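Local structure of esterase A (5GKV) at residues L93-L99 against I181-D186; E111-K117 against L154-P159; H128-G134 against L160-G164; A219-T225 against N363-N367. The protein probably hydrolyses ester substrates as a serine hydrolase of the beta-lactamase and penicillin-binding protein family. One frame throughout, in Å; residues are numbered along the deposited sequence.

Contact 1 of 4, residues L93-L99 against I181-D186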
# COMPACT_ATOMS: atom_id res chain seq x y z
N LEU A 93 -13.46 -4.84 -9.19
CA LEU A 93 -14.61 -4.21 -9.86
C LEU A 93 -14.46 -4.25 -11.37
O LEU A 93 -15.44 -4.50 -12.09
CB LEU A 93 -14.79 -2.76 -9.44
CG LEU A 93 -15.23 -2.46 -8.02
CD1 LEU A 93 -15.39 -0.94 -7.87
CD2 LEU A 93 -16.54 -3.17 -7.73
N VAL A 94 -13.26 -3.96 -11.88
CA VAL A 94 -13.06 -3.99 -13.32
C VAL A 94 -13.21 -5.41 -13.85
O VAL A 94 -13.92 -5.66 -14.83
CB VAL A 94 -11.69 -3.38 -13.68
CG1 VAL A 94 -11.40 -3.55 -15.16
CG2 VAL A 94 -11.67 -1.90 -13.32
N ASP A 95 -12.56 -6.36 -13.18
CA ASP A 95 -12.64 -7.76 -13.59
C ASP A 95 -14.07 -8.26 -13.61
O ASP A 95 -14.43 -9.09 -14.46
CB ASP A 95 -11.80 -8.63 -12.65
CG ASP A 95 -11.70 -10.09 -13.12
OD1 ASP A 95 -11.44 -10.34 -14.31
OD2 ASP A 95 -11.88 -10.99 -12.26
N GLU A 96 -14.90 -7.78 -12.69
CA GLU A 96 -16.31 -8.16 -12.62
C GLU A 96 -17.16 -7.45 -13.67
O GLU A 96 -18.36 -7.73 -13.74
CB GLU A 96 -16.87 -7.87 -11.23
CG GLU A 96 -16.29 -8.75 -10.11
CD GLU A 96 -16.55 -8.18 -8.73
OE1 GLU A 96 -17.39 -7.27 -8.60
OE2 GLU A 96 -15.90 -8.63 -7.77
N GLY A 97 -16.58 -6.56 -14.47
CA GLY A 97 -17.35 -5.84 -15.47
C GLY A 97 -18.22 -4.73 -14.95
O GLY A 97 -19.14 -4.30 -15.64
N ARG A 98 -17.97 -4.23 -13.74
CA ARG A 98 -18.74 -3.13 -13.18
C ARG A 98 -18.09 -1.77 -13.44
O ARG A 98 -18.68 -0.75 -13.10
CB ARG A 98 -18.94 -3.34 -11.68
CG ARG A 98 -19.65 -4.64 -11.32
CD ARG A 98 -20.02 -4.66 -9.84
NE ARG A 98 -21.13 -3.76 -9.61
CZ ARG A 98 -21.64 -3.46 -8.41
NH1 ARG A 98 -21.12 -4.00 -7.30
NH2 ARG A 98 -22.67 -2.62 -8.32
N LEU A 99 -16.90 -1.76 -14.02
CA LEU A 99 -16.04 -0.60 -14.18
C LEU A 99 -15.01 -1.00 -15.22
O LEU A 99 -14.73 -2.19 -15.38
CB LEU A 99 -15.36 -0.21 -12.86
CG LEU A 99 -14.51 1.06 -12.75
CD1 LEU A 99 -15.40 2.28 -12.81
CD2 LEU A 99 -13.69 1.05 -11.44
N ILE A 181 -14.40 6.36 -6.27
CA ILE A 181 -14.76 5.56 -7.44
C ILE A 181 -15.36 4.23 -6.99
O ILE A 181 -16.44 3.82 -7.44
CB ILE A 181 -13.53 5.34 -8.34
CG1 ILE A 181 -13.04 6.67 -8.95
CG2 ILE A 181 -13.84 4.32 -9.44
CD1 ILE A 181 -11.69 6.54 -9.62
N PHE A 182 -14.67 3.56 -6.06
CA PHE A 182 -15.17 2.28 -5.53
C PHE A 182 -16.57 2.43 -4.92
O PHE A 182 -17.48 1.66 -5.23
CB PHE A 182 -14.21 1.72 -4.48
CG PHE A 182 -14.61 0.36 -3.99
CD1 PHE A 182 -15.46 0.23 -2.91
CD2 PHE A 182 -14.15 -0.77 -4.62
CE1 PHE A 182 -15.85 -1.03 -2.47
CE2 PHE A 182 -14.54 -2.03 -4.20
CZ PHE A 182 -15.39 -2.15 -3.13
N ARG A 183 -16.73 3.41 -4.02
CA ARG A 183 -17.99 3.59 -3.30
C ARG A 183 -19.15 3.83 -4.27
O ARG A 183 -20.22 3.23 -4.14
CB ARG A 183 -17.85 4.76 -2.32
CG ARG A 183 -18.95 4.86 -1.26
CD ARG A 183 -18.81 6.15 -0.41
NE ARG A 183 -19.02 7.36 -1.20
CZ ARG A 183 -20.16 7.67 -1.82
NH1 ARG A 183 -21.21 6.86 -1.75
NH2 ARG A 183 -20.25 8.80 -2.54
N ARG A 184 -18.94 4.70 -5.26
CA ARG A 184 -20.01 5.00 -6.21
C ARG A 184 -20.37 3.80 -7.08
O ARG A 184 -21.52 3.67 -7.50
CB ARG A 184 -19.61 6.18 -7.08
CG ARG A 184 -19.30 7.39 -6.25
CD ARG A 184 -19.88 8.63 -6.81
NE ARG A 184 -19.52 9.77 -5.99
CZ ARG A 184 -19.98 11.00 -6.20
NH1 ARG A 184 -20.82 11.21 -7.21
NH2 ARG A 184 -19.59 12.01 -5.42
N VAL A 185 -19.41 2.92 -7.36
CA VAL A 185 -19.71 1.76 -8.21
C VAL A 185 -20.22 0.59 -7.39
O VAL A 185 -21.28 0.02 -7.67
CB VAL A 185 -18.46 1.37 -9.04
CG1 VAL A 185 -18.69 0.03 -9.72
CG2 VAL A 185 -18.18 2.45 -10.07
N ASP A 186 -19.48 0.21 -6.35
CA ASP A 186 -19.85 -0.95 -5.54
C ASP A 186 -21.02 -0.63 -4.62
O ASP A 186 -21.89 -1.47 -4.40
CB ASP A 186 -18.64 -1.44 -4.74
CG ASP A 186 -19.00 -2.53 -3.74
OD1 ASP A 186 -19.61 -2.22 -2.70
OD2 ASP A 186 -18.66 -3.70 -4.01
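A Schellman motif closes helix 82-95, and Leu93, Arg98 and Leu99, spaced around that turn, pack against the last turn and a half of helix 173-186. In this family the first of these helices normally carries the serine-x-x-lysine signature near its start; the contact lies at its far end. Gly97 takes a positive phi of 76°, a conformation easily reached by a residue without a side chain. This lets Gly97 N bond to Val94 O and Arg98 N reach back to Leu93 O at 3.0 Å, so the chain leaves the helix and brings Arg98 and Leu99 to the neighbouring helix. Val185 is the wedge. Its branched side chain fits between two leucines: CG1 lies 3.9 Å from Leu93 CD1, while CG2 meets Leu99 CD1. Leu93 crosses Phe182 at about a right angle, CD1 coming to 3.5 Å from Phe182 CD2. Leu99 CD2 reaches on to Ile181 CG2, also as a crossing pair. These are pure hydrocarbon contacts, suited to an interior that Phe182 shares with Leu89, Ile90 and Met190. Toward the solvent the chemistry changes. The Arg98 chain bends at CG-CD (chi3 73°) and lays its guanidinium across the end of the helix. Asp186 is engaged chiefly by a salt bridge to Arg188; its OD2 stays 4.1 Å from Arg98 NH1, beyond a salt bridge, though the opposite charges probably still attract. Val185 O sits over one face of the guanidinium, 3.1 Å from Arg98 NH2 yet at an angle too poor for a hydrogen bond.

Contact 2 of 4, residues E111-K117 against L154-P159; sequences EFAQAGK and LAAMAP
Lys117 NZ donates to two carbonyls across the contact, Ala155 O and Met157 O, each at 2.8 Å, and to Gln114 O of its own turn at the same distance; Phe112 O adds a weak fourth bond. A lysine suits this place because one buried ammonium can serve several carbonyls at the end of helix 147-156, where the helix dipole would probably stabilise a positive charge. The bonds differ in approach: NZ stands above the carbonyl plane of Ala155 but is only moderately tilted from that of Met157. At Gln114 O, NZ and Lys117 N arrive from opposite faces of the plane. Bends at chi3 (-62°) and chi4 (-55°) curl the lysine chain back, placing CE 3.5 Å above the centre of the Phe112 ring. Further out, Gln114 NE2 turns inward to Glu111 O at 2.9 Å, with that acceptor almost in the plane of the amide, which fixes the rotation of the amide; the chain lies against the helix end, Gln114 CB 3.3 Å from Ala155 O. Small residues allow this closeness. Ala155 CB rests against Glu111 O, and Ala115, at a positive phi, sets its CB 3.7 Å from Ala158 CA. The puckered ring of Pro159 crosses the lysine chain at a slant, CG 3.9 Å from Lys117 CG. On the helical side, Phe112 packs on Val105 of helix 105-108 and Leu177 of helix 173-186, Leu154 touches Tyr176 and Leu177, and Glu111 is salt-bridged to Arg184, so the loop 111-117 joins the end of helix 147-156 to helices 105-108 and 173-186.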
# COMPACT_ATOMS: atom_id res chain seq x y z
N GLU A 111 -19.35 14.89 -10.59
CA GLU A 111 -18.73 16.10 -10.07
C GLU A 111 -17.24 16.18 -10.39
O GLU A 111 -16.68 17.29 -10.41
CB GLU A 111 -18.95 16.17 -8.56
CG GLU A 111 -20.44 16.26 -8.17
CD GLU A 111 -21.10 14.90 -7.95
OE1 GLU A 111 -20.66 13.88 -8.53
OE2 GLU A 111 -22.09 14.86 -7.20
N PHE A 112 -16.60 15.05 -10.67
CA PHE A 112 -15.17 15.04 -10.99
C PHE A 112 -14.86 15.78 -12.29
O PHE A 112 -13.69 16.13 -12.52
CB PHE A 112 -14.67 13.61 -11.11
CG PHE A 112 -13.16 13.48 -11.00
CD1 PHE A 112 -12.53 13.58 -9.77
CD2 PHE A 112 -12.39 13.24 -12.13
CE1 PHE A 112 -11.15 13.45 -9.65
CE2 PHE A 112 -11.00 13.11 -12.03
CZ PHE A 112 -10.39 13.22 -10.79
N ALA A 113 -15.85 16.00 -13.16
CA ALA A 113 -15.56 16.60 -14.45
C ALA A 113 -15.07 18.04 -14.35
O ALA A 113 -14.56 18.58 -15.35
CB ALA A 113 -16.80 16.54 -15.35
N GLN A 114 -15.17 18.68 -13.18
CA GLN A 114 -14.81 20.09 -13.06
C GLN A 114 -13.34 20.34 -13.40
O GLN A 114 -12.49 19.44 -13.35
CB GLN A 114 -15.09 20.59 -11.65
CG GLN A 114 -16.52 20.45 -11.19
CD GLN A 114 -16.65 20.80 -9.73
OE1 GLN A 114 -16.56 21.97 -9.36
NE2 GLN A 114 -16.81 19.79 -8.89
N ALA A 115 -13.06 21.60 -13.76
CA ALA A 115 -11.70 22.10 -13.98
C ALA A 115 -10.96 21.30 -15.05
O ALA A 115 -9.74 21.12 -14.97
CB ALA A 115 -10.90 22.12 -12.68
N GLY A 116 -11.68 20.82 -16.05
CA GLY A 116 -11.04 20.18 -17.18
C GLY A 116 -10.71 18.71 -17.03
O GLY A 116 -9.95 18.18 -17.85
N LYS A 117 -11.25 18.02 -16.02
CA LYS A 117 -10.93 16.61 -15.78
C LYS A 117 -11.98 15.64 -16.35
O LYS A 117 -12.03 14.48 -15.94
CB LYS A 117 -10.74 16.35 -14.29
CG LYS A 117 -9.73 17.24 -13.59
CD LYS A 117 -9.41 16.74 -12.19
CE LYS A 117 -10.64 16.75 -11.29
NZ LYS A 117 -11.28 18.10 -11.26
N LEU A 154 -11.22 17.60 -4.26
CA LEU A 154 -10.54 16.96 -5.38
C LEU A 154 -11.35 17.11 -6.67
O LEU A 154 -10.80 17.42 -7.73
CB LEU A 154 -10.30 15.47 -5.07
CG LEU A 154 -9.21 15.15 -4.04
CD1 LEU A 154 -9.23 13.67 -3.57
CD2 LEU A 154 -7.82 15.49 -4.59
N ALA A 155 -12.67 16.87 -6.59
CA ALA A 155 -13.50 16.98 -7.78
C ALA A 155 -13.42 18.37 -8.39
O ALA A 155 -13.48 18.51 -9.62
CB ALA A 155 -14.96 16.64 -7.43
N ALA A 156 -13.24 19.39 -7.57
CA ALA A 156 -13.18 20.76 -8.06
C ALA A 156 -11.78 21.20 -8.46
O ALA A 156 -11.63 22.26 -9.07
CB ALA A 156 -13.73 21.71 -6.99
N MET A 157 -10.75 20.41 -8.15
CA MET A 157 -9.38 20.88 -8.30
C MET A 157 -8.89 20.79 -9.74
O MET A 157 -9.18 19.83 -10.47
CB MET A 157 -8.47 20.10 -7.37
CG MET A 157 -6.98 20.39 -7.57
SD MET A 157 -5.98 19.51 -6.38
CE MET A 157 -4.36 19.74 -7.15
N ALA A 158 -8.13 21.82 -10.16
CA ALA A 158 -7.44 21.81 -11.45
C ALA A 158 -6.13 21.02 -11.33
O ALA A 158 -5.41 21.17 -10.35
CB ALA A 158 -7.15 23.23 -11.90
N PRO A 159 -5.81 20.18 -12.32
CA PRO A 159 -4.60 19.36 -12.24
C PRO A 159 -3.33 20.19 -12.23
O PRO A 159 -3.22 21.22 -12.90
CB PRO A 159 -4.66 18.50 -13.51
CG PRO A 159 -6.09 18.56 -13.96
CD PRO A 159 -6.66 19.85 -13.49

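Contact 3 of 4, residues H128-G134 against L160-G164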
# COMPACT_ATOMS: atom_id res chain seq x y z
N HIS A 128 -1.37 7.83 -10.88
CA HIS A 128 -0.84 9.10 -10.40
C HIS A 128 -0.60 10.07 -11.55
O HIS A 128 0.31 10.89 -11.50
CB HIS A 128 0.44 8.86 -9.57
CG HIS A 128 0.22 7.87 -8.45
ND1 HIS A 128 -0.37 8.23 -7.25
CD2 HIS A 128 0.41 6.53 -8.40
CE1 HIS A 128 -0.51 7.15 -6.49
NE2 HIS A 128 -0.04 6.11 -7.16
N GLN A 129 -1.45 10.00 -12.58
CA GLN A 129 -1.33 10.89 -13.73
C GLN A 129 -2.26 12.09 -13.68
O GLN A 129 -2.06 13.03 -14.45
CB GLN A 129 -1.61 10.11 -15.01
CG GLN A 129 -0.61 9.02 -15.29
CD GLN A 129 -0.85 8.42 -16.65
OE1 GLN A 129 -0.69 9.11 -17.67
NE2 GLN A 129 -1.25 7.16 -16.69
N ALA A 130 -3.27 12.08 -12.80
CA ALA A 130 -4.35 13.06 -12.86
C ALA A 130 -4.01 14.40 -12.23
O ALA A 130 -4.89 15.26 -12.15
CB ALA A 130 -5.62 12.50 -12.20
N GLY A 131 -2.78 14.60 -11.75
CA GLY A 131 -2.37 15.93 -11.34
C GLY A 131 -2.92 16.42 -10.02
O GLY A 131 -2.88 17.62 -9.77
N LEU A 132 -3.40 15.52 -9.17
CA LEU A 132 -4.02 15.90 -7.90
C LEU A 132 -3.18 15.44 -6.71
O LEU A 132 -3.71 15.02 -5.67
CB LEU A 132 -5.44 15.34 -7.82
CG LEU A 132 -6.31 15.58 -9.06
CD1 LEU A 132 -7.70 14.92 -8.92
CD2 LEU A 132 -6.46 17.09 -9.36
N SER A 133 -1.85 15.55 -6.85
CA SER A 133 -0.91 14.96 -5.89
C SER A 133 -1.13 15.47 -4.47
O SER A 133 -0.92 14.73 -3.50
CB SER A 133 0.52 15.23 -6.35
OG SER A 133 0.70 14.79 -7.69
N GLY A 134 -1.53 16.72 -4.33
CA GLY A 134 -1.93 17.30 -3.06
C GLY A 134 -2.69 18.58 -3.36
O GLY A 134 -2.81 18.99 -4.51
N LEU A 160 -2.34 19.69 -11.49
CA LEU A 160 -1.05 20.36 -11.35
C LEU A 160 -0.08 20.05 -12.49
O LEU A 160 0.99 20.66 -12.54
CB LEU A 160 -0.40 19.96 -10.02
CG LEU A 160 -1.12 20.42 -8.75
CD1 LEU A 160 -0.73 19.51 -7.58
CD2 LEU A 160 -0.75 21.87 -8.45
N PHE A 161 -0.40 19.10 -13.36
CA PHE A 161 0.47 18.70 -14.46
C PHE A 161 -0.35 17.87 -15.46
O PHE A 161 -1.45 17.41 -15.13
CB PHE A 161 1.71 17.92 -13.96
CG PHE A 161 1.39 16.77 -13.03
CD1 PHE A 161 1.10 15.51 -13.54
CD2 PHE A 161 1.42 16.95 -11.65
CE1 PHE A 161 0.82 14.42 -12.67
CE2 PHE A 161 1.15 15.88 -10.76
CZ PHE A 161 0.86 14.62 -11.28
N PRO A 162 0.15 17.70 -16.68
CA PRO A 162 -0.67 17.08 -17.72
C PRO A 162 -0.73 15.57 -17.59
O PRO A 162 0.20 14.93 -17.08
CB PRO A 162 0.05 17.48 -19.02
CG PRO A 162 0.99 18.55 -18.66
CD PRO A 162 1.37 18.32 -17.25
N ILE A 163 -1.85 15.02 -18.07
CA ILE A 163 -1.95 13.58 -18.26
C ILE A 163 -0.86 13.12 -19.21
O ILE A 163 -0.54 13.79 -20.20
CB ILE A 163 -3.34 13.21 -18.83
CG1 ILE A 163 -4.47 13.53 -17.84
CG2 ILE A 163 -3.35 11.74 -19.23
CD1 ILE A 163 -4.61 12.50 -16.70
N GLY A 164 -0.27 11.95 -18.91
CA GLY A 164 0.71 11.33 -19.80
C GLY A 164 2.01 12.10 -19.93
O GLY A 164 2.68 11.99 -20.97
O HOH W 1 -3.30 15.53 -15.06
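Hydrogen bonds between Leu160 and Gly131, and between Gly164 and Gln129, join the loop between helices 122-126 and 147-156 to the loop between helices 147-156 and 173-186. The first is the stronger: Leu160 N points at Gly131 O at 2.7 Å and 162°, in the carbonyl plane and on a lone pair. The second, Gly164 N to Gln129 OE1 at 3.1 Å, is weak; the other end of that amide, NE2, bonds to Ser127 OG, so both ends of the glutamine are used. Between them a water donates to Gln129 O at 2.9 Å and to Phe161 O at 2.6 Å, joining carbonyls that could not bond to each other. The aromatic contact belongs to Phe161. With CG held between the backbone N and carbonyl carbon (chi1 51°), its ring swings over the backbone of Gly131, whose CA makes a CH-pi contact 3.6 Å from the centroid and 17° off the normal. Glycine suits this point: it has a positive phi, and a CB here would run into Leu160 N and crowd Phe161 O, so the bare CA lets the second backbone come this near. Ser133 OG, itself bonded to Gly168 O, meets the ring edge 3.3 Å from Phe161 CE2, and His128 O also lies near the ring plane. Methyl groups close over backbone carbonyls: Ile163 CD1 lies 3.4 Å from Gln129 O, and Leu160 CD1 reaches Gly134 O. The ring of His128, which ends helix 122-126 in a Schellman motif, lies among Tyr169, His170, Tyr174 and Trp318, while Phe161 and Ser133 lean on Ala236 of helix 235-241.

Contact 4 of 4, residues A219-T225 against N363-N367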
# COMPACT_ATOMS: atom_id res chain seq x y z
N ALA A 219 0.54 -1.71 17.28
CA ALA A 219 1.89 -1.39 17.72
C ALA A 219 2.09 0.12 17.81
O ALA A 219 1.55 0.87 17.00
CB ALA A 219 2.92 -1.98 16.76
N ASP A 220 2.87 0.55 18.80
CA ASP A 220 3.45 1.89 18.76
C ASP A 220 4.32 2.06 17.53
O ASP A 220 5.00 1.13 17.10
CB ASP A 220 4.36 2.16 19.97
CG ASP A 220 3.63 2.21 21.28
OD1 ASP A 220 2.39 2.34 21.29
OD2 ASP A 220 4.33 2.13 22.31
N LEU A 221 4.38 3.28 17.03
CA LEU A 221 5.32 3.64 15.98
C LEU A 221 6.47 4.45 16.56
O LEU A 221 6.30 5.20 17.53
CB LEU A 221 4.61 4.44 14.89
CG LEU A 221 3.49 3.68 14.18
CD1 LEU A 221 2.74 4.62 13.25
CD2 LEU A 221 4.09 2.52 13.40
N MET A 222 7.64 4.27 15.98
CA MET A 222 8.78 5.14 16.23
C MET A 222 9.03 5.93 14.96
O MET A 222 9.31 5.35 13.91
CB MET A 222 10.01 4.34 16.63
CG MET A 222 11.16 5.20 17.09
SD MET A 222 12.58 4.19 17.53
CE MET A 222 11.85 2.56 17.46
N ARG A 223 8.92 7.25 15.06
CA ARG A 223 9.01 8.12 13.90
C ARG A 223 10.46 8.19 13.42
O ARG A 223 11.39 7.83 14.15
CB ARG A 223 8.44 9.50 14.24
CG ARG A 223 9.33 10.41 15.12
CD ARG A 223 9.67 9.81 16.50
NE ARG A 223 8.49 9.26 17.15
CZ ARG A 223 8.49 8.41 18.16
NH1 ARG A 223 9.64 7.94 18.67
NH2 ARG A 223 7.34 7.99 18.65
N PRO A 224 10.68 8.60 12.16
CA PRO A 224 12.03 8.50 11.59
C PRO A 224 13.03 9.38 12.32
O PRO A 224 12.67 10.42 12.89
CB PRO A 224 11.83 8.96 10.14
CG PRO A 224 10.38 8.74 9.86
CD PRO A 224 9.68 9.00 11.16
N THR A 225 14.29 8.96 12.29
CA THR A 225 15.36 9.76 12.87
C THR A 225 15.66 11.01 12.04
O THR A 225 16.09 12.03 12.58
CB THR A 225 16.64 8.91 13.04
OG1 THR A 225 17.15 8.55 11.75
CG2 THR A 225 16.34 7.64 13.83
N ASN A 363 7.54 -1.44 12.90
CA ASN A 363 7.08 -0.21 13.53
C ASN A 363 8.18 0.82 13.76
O ASN A 363 7.85 1.96 14.11
CB ASN A 363 6.34 -0.50 14.85
CG ASN A 363 7.18 -1.24 15.87
OD1 ASN A 363 8.27 -1.71 15.58
ND2 ASN A 363 6.65 -1.38 17.09
N LYS A 364 9.45 0.49 13.55
CA LYS A 364 10.49 1.51 13.51
C LYS A 364 10.59 2.07 12.09
O LYS A 364 10.96 1.37 11.14
CB LYS A 364 11.83 0.95 13.98
CG LYS A 364 12.96 2.00 13.94
CD LYS A 364 14.25 1.43 14.52
CE LYS A 364 15.43 2.41 14.37
NZ LYS A 364 15.19 3.65 15.17
N GLN A 365 10.24 3.35 11.94
CA GLN A 365 10.17 3.97 10.62
C GLN A 365 11.56 4.43 10.18
O GLN A 365 12.25 5.13 10.93
CB GLN A 365 9.20 5.15 10.66
CG GLN A 365 7.80 4.71 11.05
CD GLN A 365 6.77 5.84 10.98
OE1 GLN A 365 7.05 6.98 11.35
NE2 GLN A 365 5.59 5.53 10.50
N GLY A 366 11.97 4.03 8.99
CA GLY A 366 13.17 4.54 8.37
C GLY A 366 12.86 5.77 7.54
O GLY A 366 11.75 6.31 7.57
N ASN A 367 13.85 6.21 6.77
CA ASN A 367 13.63 7.38 5.93
C ASN A 367 13.75 7.06 4.44
O ASN A 367 13.96 7.97 3.63
CB ASN A 367 14.58 8.51 6.32
CG ASN A 367 16.00 8.25 5.88
OD1 ASN A 367 16.47 7.11 5.91
ND2 ASN A 367 16.70 9.30 5.45
O HOH W 2 12.97 5.48 13.64
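Around Met222 and Lys364 the two loops run parallel, 18° apart end to end, joined by a single beta bridge in which Met222 N donates to Asn363 O (3.0 Å, 176°) and Gln365 N to Met222 O (3.0 Å). Asn363 adds a side-chain bond: with CG between the backbone N and the carbonyl carbon (chi1 59°), its ND2 turns to Asp220 O at 3.0 Å, in that carbonyl's plane. The amide also donates to Phe61 O and accepts from Gly42 N through OD1, work that needs a donor and an acceptor on one short side chain. On one face Met222 and Lys364 lie obliquely against each other, the methionine CE 3.7 Å from Lys364 CG and its sulfur 3.6 Å from Lys364 NZ; two long flexible chains fit such a partly exposed surface. Gln365 reaches along the other loop, NE2 4.1 Å from Leu221 CD1 and OE1 3.3 Å from Pro224 CD. It also touches Trp343, part of a His-Ser-Gly-Trp-Gly-Gly run consistent with the third conserved motif of this family. Past the bridge, where Pro224 has no N-H to offer, a water donates to Arg223 O and to Gln365 O and accepts from Lys364 NZ at 3.3 Å. Directional backbone, amide and water bonds thus set the alignment of the loops, while Met222, Leu221 and Pro224 add packing.

None of the four contacts is wholly buried; each has buried and exposed residues. Contacts 1 to 3 belong to the helical part of the chain, contacts 2 and 3 nested within the loop closed by contact 1 and interlocking along the chain: Arg184 of the helix in contact 1 is salt-bridged to Glu111 of contact 2, and Met157 and Phe112 of contact 2 pack on Gly134 and Leu132 of contact 3. Contact 1 is chiefly hydrocarbon packing of a helix end and its following turn on a second helix, contact 2 centres on one buried charge, and contact 3 relies on backbone, water and a ring. Contact 4, across the chain's centre from contact 1, alone uses a beta bridge.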